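Local coordinates for putative metal-dependent hydrolase (Parabacteroides distasonis ATCC 8503, PDB 3KL7), which binds two zinc ions in a metallo-beta-lactamase-like fold and is probably a metal-dependent hydrolase, its substrate not established, at residues M169-N183 with A196-Y210. Numbering follows the deposited sequence. Where two conformers were deposited one is given.
Sequences MKDLKDIDIAFLPVN and AARMFSPKILYPYHY. With ZN (zinc ion), chain D.
A right-handed beta-alpha-beta crossover, strand 177-181 to helix 190-200 to strand 204-208, shows how a parallel strand can deliver a metal ligand just past its C-terminal end. Backbone hydrogen bonds alternate between the strands: Tyr-206 N reaches Ala-178 O at 2.8 Å, and Tyr-208 N meets Leu-180 O almost straight (N-H...O 174°), while Leu-180 N to Tyr-206 O is weak. Beneath the helix, CD1 of Leu-172 sits over the centre of one face of the Phe-200 ring, 4.0 Å from the centroid, and CD of Pro-202 covers the opposite face nearer the rim; CB of Ala-178 meets the edge. With chi1 at 69°, CG of Phe-200 lies between its backbone N and carbonyl carbon, turning the ring back over the sheet. Leu-180 CD1 extends this apolar layer, touching Leu-205 CD1 at 3.6 Å. The other sheet face bears aromatics: Phe-179 and Tyr-206 are nearly parallel but slid apart (planes at 10°), and CB of Phe-179 stands over the centre of the Tyr-208 ring, whose OH is hydrogen-bonded to Gly-161 N. Past the strands, His-209 binds zinc through NE2 at 2.2 Å, sharing the ion with Asp-77, His-78 and Asp-162. Its ND1 makes a weak 3.0 Å hydrogen bond to OD1 of Asn-183, also hydrogen-bonded to Thr-187 OG1; this second-shell contact may help orient the imidazole. Such a histidine is typical of the dinuclear zinc site of the metallo-beta-lactamase fold.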
loop_
_atom_site.group_PDB
_atom_site.type_symbol
_atom_site.label_atom_id
_atom_site.label_comp_id
_atom_site.label_asym_id
_atom_site.label_seq_id
_atom_site.Cartn_x
_atom_site.Cartn_y
_atom_site.Cartn_z
HETATM N N MSE A 169 6.412 0.133 -13.428
HETATM C CA MSE A 169 6.113 1.381 -12.768
HETATM C C MSE A 169 6.035 2.539 -13.769
HETATM O O MSE A 169 5.353 3.504 -13.528
HETATM C CB MSE A 169 7.091 1.656 -11.639
HETATM C CG MSE A 169 6.645 1.029 -10.341
HETATM SE SE MSE A 169 7.943 1.136 -9.072
HETATM C CE MSE A 169 7.152 0.064 -7.659
ATOM N N LYS A 170 6.717 2.402 -14.918
ATOM C CA LYS A 170 6.596 3.402 -16.007
ATOM C C LYS A 170 5.145 3.515 -16.487
ATOM O O LYS A 170 4.755 4.524 -17.032
ATOM C CB LYS A 170 7.517 3.049 -17.193
ATOM C CG LYS A 170 9.022 3.354 -16.944
ATOM C CD LYS A 170 9.918 2.973 -18.203
ATOM C CE LYS A 170 10.114 1.425 -18.335
ATOM N NZ LYS A 170 10.644 1.011 -19.716
ATOM N N ASP A 171 4.347 2.465 -16.253
ATOM C CA ASP A 171 2.934 2.419 -16.714
ATOM C C ASP A 171 1.933 3.084 -15.730
ATOM O O ASP A 171 0.737 3.218 -16.038
ATOM C CB ASP A 171 2.534 0.956 -16.986
ATOM C CG ASP A 171 3.403 0.301 -18.120
ATOM O OD1 ASP A 171 3.635 0.981 -19.138
ATOM O OD2 ASP A 171 3.856 -0.885 -17.964
ATOM N N LEU A 172 2.423 3.491 -14.551
ATOM C CA LEU A 172 1.567 4.116 -13.546
ATOM C C LEU A 172 1.322 5.589 -13.906
ATOM O O LEU A 172 2.263 6.390 -13.965
ATOM C CB LEU A 172 2.208 4.015 -12.169
ATOM C CG LEU A 172 2.264 2.618 -11.539
ATOM C CD1 LEU A 172 3.236 2.612 -10.308
ATOM C CD2 LEU A 172 0.851 2.143 -11.137
ATOM N N LYS A 173 0.066 5.947 -14.145
ATOM C CA LYS A 173 -0.255 7.309 -14.579
ATOM C C LYS A 173 -1.080 8.043 -13.548
ATOM O O LYS A 173 -1.889 7.439 -12.839
ATOM C CB LYS A 173 -0.988 7.289 -15.910
ATOM C CG LYS A 173 -0.250 6.539 -17.043
ATOM C CD LYS A 173 1.173 7.105 -17.317
ATOM C CE LYS A 173 1.858 6.349 -18.470
ATOM N NZ LYS A 173 3.347 6.639 -18.581
ATOM N N ASP A 174 -0.843 9.356 -13.459
ATOM C CA ASP A 174 -1.651 10.271 -12.652
ATOM C C ASP A 174 -1.798 9.838 -11.195
ATOM O O ASP A 174 -2.912 9.864 -10.633
ATOM C CB ASP A 174 -3.004 10.450 -13.297
ATOM C CG ASP A 174 -2.903 11.037 -14.711
ATOM O OD1 ASP A 174 -2.244 12.081 -14.874
ATOM O OD2 ASP A 174 -3.485 10.446 -15.659
ATOM N N ILE A 175 -0.687 9.448 -10.580
ATOM C CA ILE A 175 -0.702 9.047 -9.188
ATOM C C ILE A 175 -0.522 10.280 -8.310
ATOM O O ILE A 175 0.454 10.995 -8.435
ATOM C CB ILE A 175 0.383 8.000 -8.888
ATOM C CG1 ILE A 175 0.177 6.732 -9.771
ATOM C CG2 ILE A 175 0.376 7.626 -7.412
ATOM C CD1 ILE A 175 -1.122 5.924 -9.471
ATOM N N ASP A 176 -1.502 10.546 -7.448
ATOM C CA ASP A 176 -1.418 11.672 -6.504
ATOM C C ASP A 176 -0.533 11.318 -5.296
ATOM O O ASP A 176 0.283 12.118 -4.860
ATOM C CB ASP A 176 -2.820 12.070 -6.020
ATOM C CG ASP A 176 -3.670 12.687 -7.126
ATOM O OD1 ASP A 176 -3.504 13.907 -7.408
ATOM O OD2 ASP A 176 -4.517 11.958 -7.704
ATOM N N ILE A 177 -0.721 10.118 -4.762
ATOM C CA ILE A 177 -0.010 9.685 -3.537
ATOM C C ILE A 177 0.531 8.277 -3.716
ATOM O O ILE A 177 -0.162 7.406 -4.167
ATOM C CB ILE A 177 -0.952 9.684 -2.299
ATOM C CG1 ILE A 177 -1.519 11.088 -2.039
ATOM C CG2 ILE A 177 -0.179 9.162 -1.036
ATOM C CD1 ILE A 177 -2.871 11.106 -1.309
ATOM N N ALA A 178 1.784 8.065 -3.362
ATOM C CA ALA A 178 2.382 6.760 -3.527
ATOM C C ALA A 178 3.088 6.324 -2.294
ATOM O O ALA A 178 3.745 7.106 -1.635
ATOM C CB ALA A 178 3.352 6.745 -4.746
ATOM N N PHE A 179 2.946 5.053 -1.989
ATOM C CA PHE A 179 3.699 4.415 -0.954
ATOM C C PHE A 179 4.628 3.408 -1.595
ATOM O O PHE A 179 4.175 2.462 -2.222
ATOM C CB PHE A 179 2.751 3.716 0.049
ATOM C CG PHE A 179 1.851 4.678 0.801
ATOM C CD1 PHE A 179 0.701 5.182 0.205
ATOM C CD2 PHE A 179 2.168 5.086 2.074
ATOM C CE1 PHE A 179 -0.108 6.065 0.878
ATOM C CE2 PHE A 179 1.365 5.972 2.747
ATOM C CZ PHE A 179 0.229 6.464 2.152
ATOM N N LEU A 180 5.933 3.627 -1.439
ATOM C CA LEU A 180 6.961 2.688 -1.924
ATOM C C LEU A 180 7.739 2.086 -0.753
ATOM O O LEU A 180 8.065 2.802 0.224
ATOM C CB LEU A 180 7.936 3.411 -2.855
ATOM C CG LEU A 180 7.293 3.956 -4.116
ATOM C CD1 LEU A 180 8.329 4.737 -4.979
ATOM C CD2 LEU A 180 6.637 2.807 -4.910
ATOM N N PRO A 181 8.046 0.765 -0.834
ATOM C CA PRO A 181 8.783 0.014 0.200
ATOM C C PRO A 181 10.287 0.136 0.078
ATOM O O PRO A 181 10.836 -0.091 -0.995
ATOM C CB PRO A 181 8.369 -1.434 -0.071
ATOM C CG PRO A 181 8.128 -1.467 -1.509
ATOM C CD PRO A 181 7.471 -0.148 -1.835
ATOM N N VAL A 182 10.948 0.458 1.191
ATOM C CA VAL A 182 12.353 0.774 1.177
ATOM C C VAL A 182 13.091 0.071 2.337
ATOM O O VAL A 182 13.567 0.729 3.289
ATOM C CB VAL A 182 12.573 2.332 1.277
ATOM C CG1 VAL A 182 13.987 2.697 0.931
ATOM C CG2 VAL A 182 11.543 3.116 0.359
ATOM N N ASN A 183 13.177 -1.259 2.268
ATOM C CA ASN A 183 14.009 -2.005 3.199
ATOM C C ASN A 183 14.791 -3.103 2.498
ATOM O O ASN A 183 14.461 -3.481 1.393
ATOM C CB ASN A 183 13.191 -2.560 4.394
ATOM C CG ASN A 183 12.269 -3.692 4.010
ATOM O OD1 ASN A 183 11.807 -3.787 2.870
ATOM N ND2 ASN A 183 11.976 -4.539 4.959
ATOM N N ALA A 196 12.533 4.389 -8.854
ATOM C CA ALA A 196 11.115 4.018 -8.957
ATOM C C ALA A 196 10.217 5.269 -8.982
ATOM O O ALA A 196 9.388 5.426 -9.873
ATOM C CB ALA A 196 10.716 3.088 -7.790
ATOM N N ALA A 197 10.393 6.151 -7.998
ATOM C CA ALA A 197 9.638 7.385 -7.930
ATOM C C ALA A 197 9.719 8.198 -9.253
ATOM O O ALA A 197 8.675 8.725 -9.748
ATOM C CB ALA A 197 10.119 8.224 -6.774
ATOM N N ARG A 198 10.939 8.308 -9.826
ATOM C CA ARG A 198 11.137 9.102 -11.051
ATOM C C ARG A 198 10.476 8.446 -12.279
ATOM O O ARG A 198 10.213 9.105 -13.280
ATOM C CB ARG A 198 12.632 9.359 -11.305
ATOM C CG ARG A 198 13.248 10.390 -10.338
ATOM C CD ARG A 198 14.676 10.824 -10.750
ATOM N NE ARG A 198 15.295 11.668 -9.724
ATOM C CZ ARG A 198 15.294 12.992 -9.739
ATOM N NH1 ARG A 198 14.727 13.652 -10.746
ATOM N NH2 ARG A 198 15.868 13.657 -8.755
HETATM N N MSE A 199 10.196 7.161 -12.193
HETATM C CA MSE A 199 9.562 6.476 -13.305
HETATM C C MSE A 199 8.089 6.925 -13.535
HETATM O O MSE A 199 7.589 6.848 -14.648
HETATM C CB MSE A 199 9.622 4.964 -13.096
HETATM C CG MSE A 199 10.975 4.331 -13.473
HETATM SE SE MSE A 199 10.819 2.388 -13.492
HETATM C CE MSE A 199 10.945 2.031 -11.618
ATOM N N PHE A 200 7.410 7.372 -12.472
ATOM C CA PHE A 200 6.000 7.778 -12.596
ATOM C C PHE A 200 5.610 9.113 -11.901
ATOM O O PHE A 200 4.455 9.543 -11.982
ATOM C CB PHE A 200 5.061 6.623 -12.158
ATOM C CG PHE A 200 5.095 6.308 -10.680
ATOM C CD1 PHE A 200 6.168 5.606 -10.122
ATOM C CD2 PHE A 200 4.037 6.668 -9.860
ATOM C CE1 PHE A 200 6.196 5.300 -8.763
ATOM C CE2 PHE A 200 4.057 6.351 -8.481
ATOM C CZ PHE A 200 5.140 5.662 -7.945
ATOM N N SER A 201 6.576 9.746 -11.234
ATOM C CA SER A 201 6.409 11.099 -10.677
ATOM C C SER A 201 5.155 11.306 -9.873
ATOM O O SER A 201 4.305 12.128 -10.251
ATOM C CB SER A 201 6.436 12.132 -11.799
ATOM O OG SER A 201 7.728 12.248 -12.334
ATOM N N PRO A 202 5.014 10.584 -8.761
ATOM C CA PRO A 202 3.885 10.874 -7.916
ATOM C C PRO A 202 4.032 12.263 -7.306
ATOM O O PRO A 202 5.155 12.732 -7.089
ATOM C CB PRO A 202 3.954 9.797 -6.848
ATOM C CG PRO A 202 5.373 9.371 -6.826
ATOM C CD PRO A 202 5.852 9.511 -8.223
ATOM N N LYS A 203 2.913 12.930 -7.060
ATOM C CA LYS A 203 2.953 14.216 -6.481
ATOM C C LYS A 203 3.454 14.122 -5.037
ATOM O O LYS A 203 4.256 14.925 -4.609
ATOM C CB LYS A 203 1.591 14.860 -6.555
ATOM C CG LYS A 203 1.170 15.216 -7.991
ATOM C CD LYS A 203 -0.306 15.417 -8.093
ATOM C CE LYS A 203 -0.705 15.980 -9.441
ATOM N NZ LYS A 203 -2.180 15.798 -9.664
ATOM N N ILE A 204 2.984 13.117 -4.309
ATOM C CA ILE A 204 3.364 12.925 -2.911
ATOM C C ILE A 204 3.875 11.525 -2.718
ATOM O O ILE A 204 3.263 10.586 -3.187
ATOM C CB ILE A 204 2.163 13.185 -1.981
ATOM C CG1 ILE A 204 1.852 14.682 -1.970
ATOM C CG2 ILE A 204 2.456 12.671 -0.553
ATOM C CD1 ILE A 204 0.453 15.003 -1.685
ATOM N N LEU A 205 5.024 11.382 -2.036
ATOM C CA LEU A 205 5.636 10.058 -1.841
ATOM C C LEU A 205 5.869 9.788 -0.380
ATOM O O LEU A 205 6.622 10.500 0.268
ATOM C CB LEU A 205 6.986 9.946 -2.611
ATOM C CG LEU A 205 7.827 8.633 -2.357
ATOM C CD1 LEU A 205 7.131 7.440 -2.934
ATOM C CD2 LEU A 205 9.254 8.733 -2.934
ATOM N N TYR A 206 5.227 8.745 0.134
ATOM C CA TYR A 206 5.501 8.259 1.483
ATOM C C TYR A 206 6.355 6.987 1.407
ATOM O O TYR A 206 5.831 5.905 1.088
ATOM C CB TYR A 206 4.195 7.886 2.215
ATOM C CG TYR A 206 3.289 9.053 2.598
ATOM C CD1 TYR A 206 3.485 9.744 3.770
ATOM C CD2 TYR A 206 2.217 9.424 1.790
ATOM C CE1 TYR A 206 2.659 10.797 4.126
ATOM C CE2 TYR A 206 1.387 10.466 2.140
ATOM C CZ TYR A 206 1.612 11.149 3.310
ATOM O OH TYR A 206 0.788 12.193 3.664
ATOM N N PRO A 207 7.659 7.092 1.711
ATOM C CA PRO A 207 8.356 5.846 1.911
ATOM C C PRO A 207 7.714 5.046 3.046
ATOM O O PRO A 207 7.407 5.607 4.105
ATOM C CB PRO A 207 9.770 6.294 2.312
ATOM C CG PRO A 207 9.652 7.690 2.662
ATOM C CD PRO A 207 8.545 8.239 1.869
ATOM N N TYR A 208 7.511 3.755 2.839
ATOM C CA TYR A 208 7.009 2.925 3.905
ATOM C C TYR A 208 7.675 1.555 3.911
ATOM O O TYR A 208 8.560 1.271 3.072
ATOM C CB TYR A 208 5.461 2.878 3.871
ATOM C CG TYR A 208 4.782 1.837 2.965
ATOM C CD1 TYR A 208 5.409 1.324 1.820
ATOM C CD2 TYR A 208 3.497 1.424 3.237
ATOM C CE1 TYR A 208 4.781 0.402 1.019
ATOM C CE2 TYR A 208 2.852 0.505 2.440
ATOM C CZ TYR A 208 3.489 -0.010 1.332
ATOM O OH TYR A 208 2.828 -0.942 0.538
ATOM N N HIS A 209 7.315 0.722 4.879
ATOM C CA HIS A 209 7.900 -0.604 4.971
ATOM C C HIS A 209 9.437 -0.450 4.918
ATOM O O HIS A 209 10.120 -1.208 4.218
ATOM C CB HIS A 209 7.374 -1.473 3.773
ATOM C CG HIS A 209 7.665 -2.952 3.883
ATOM N ND1 HIS A 209 8.828 -3.521 3.411
ATOM C CD2 HIS A 209 6.910 -3.980 4.352
ATOM C CE1 HIS A 209 8.792 -4.833 3.614
ATOM N NE2 HIS A 209 7.643 -5.136 4.183
ATOM N N TYR A 210 9.982 0.525 5.676
ATOM C CA TYR A 210 11.428 0.849 5.546
ATOM C C TYR A 210 12.362 0.373 6.655
ATOM O O TYR A 210 13.563 0.658 6.622
ATOM C CB TYR A 210 11.667 2.337 5.205
ATOM C CG TYR A 210 11.258 3.384 6.262
ATOM C CD1 TYR A 210 12.114 3.734 7.285
ATOM C CD2 TYR A 210 10.061 4.051 6.171
ATOM C CE1 TYR A 210 11.776 4.691 8.206
ATOM C CE2 TYR A 210 9.705 5.006 7.095
ATOM C CZ TYR A 210 10.569 5.326 8.107
ATOM O OH TYR A 210 10.228 6.294 9.034
HETATM ZN ZN ZN D . 6.955 -7.148 3.785
HETATM O O HOH W 1 4.740 6.819 -15.995
HETATM O O HOH W 2 2.044 9.068 -12.125
HETATM O O HOH W 3 1.392 12.550 -11.049
HETATM O O HOH W 4 6.800 -9.211 3.691
#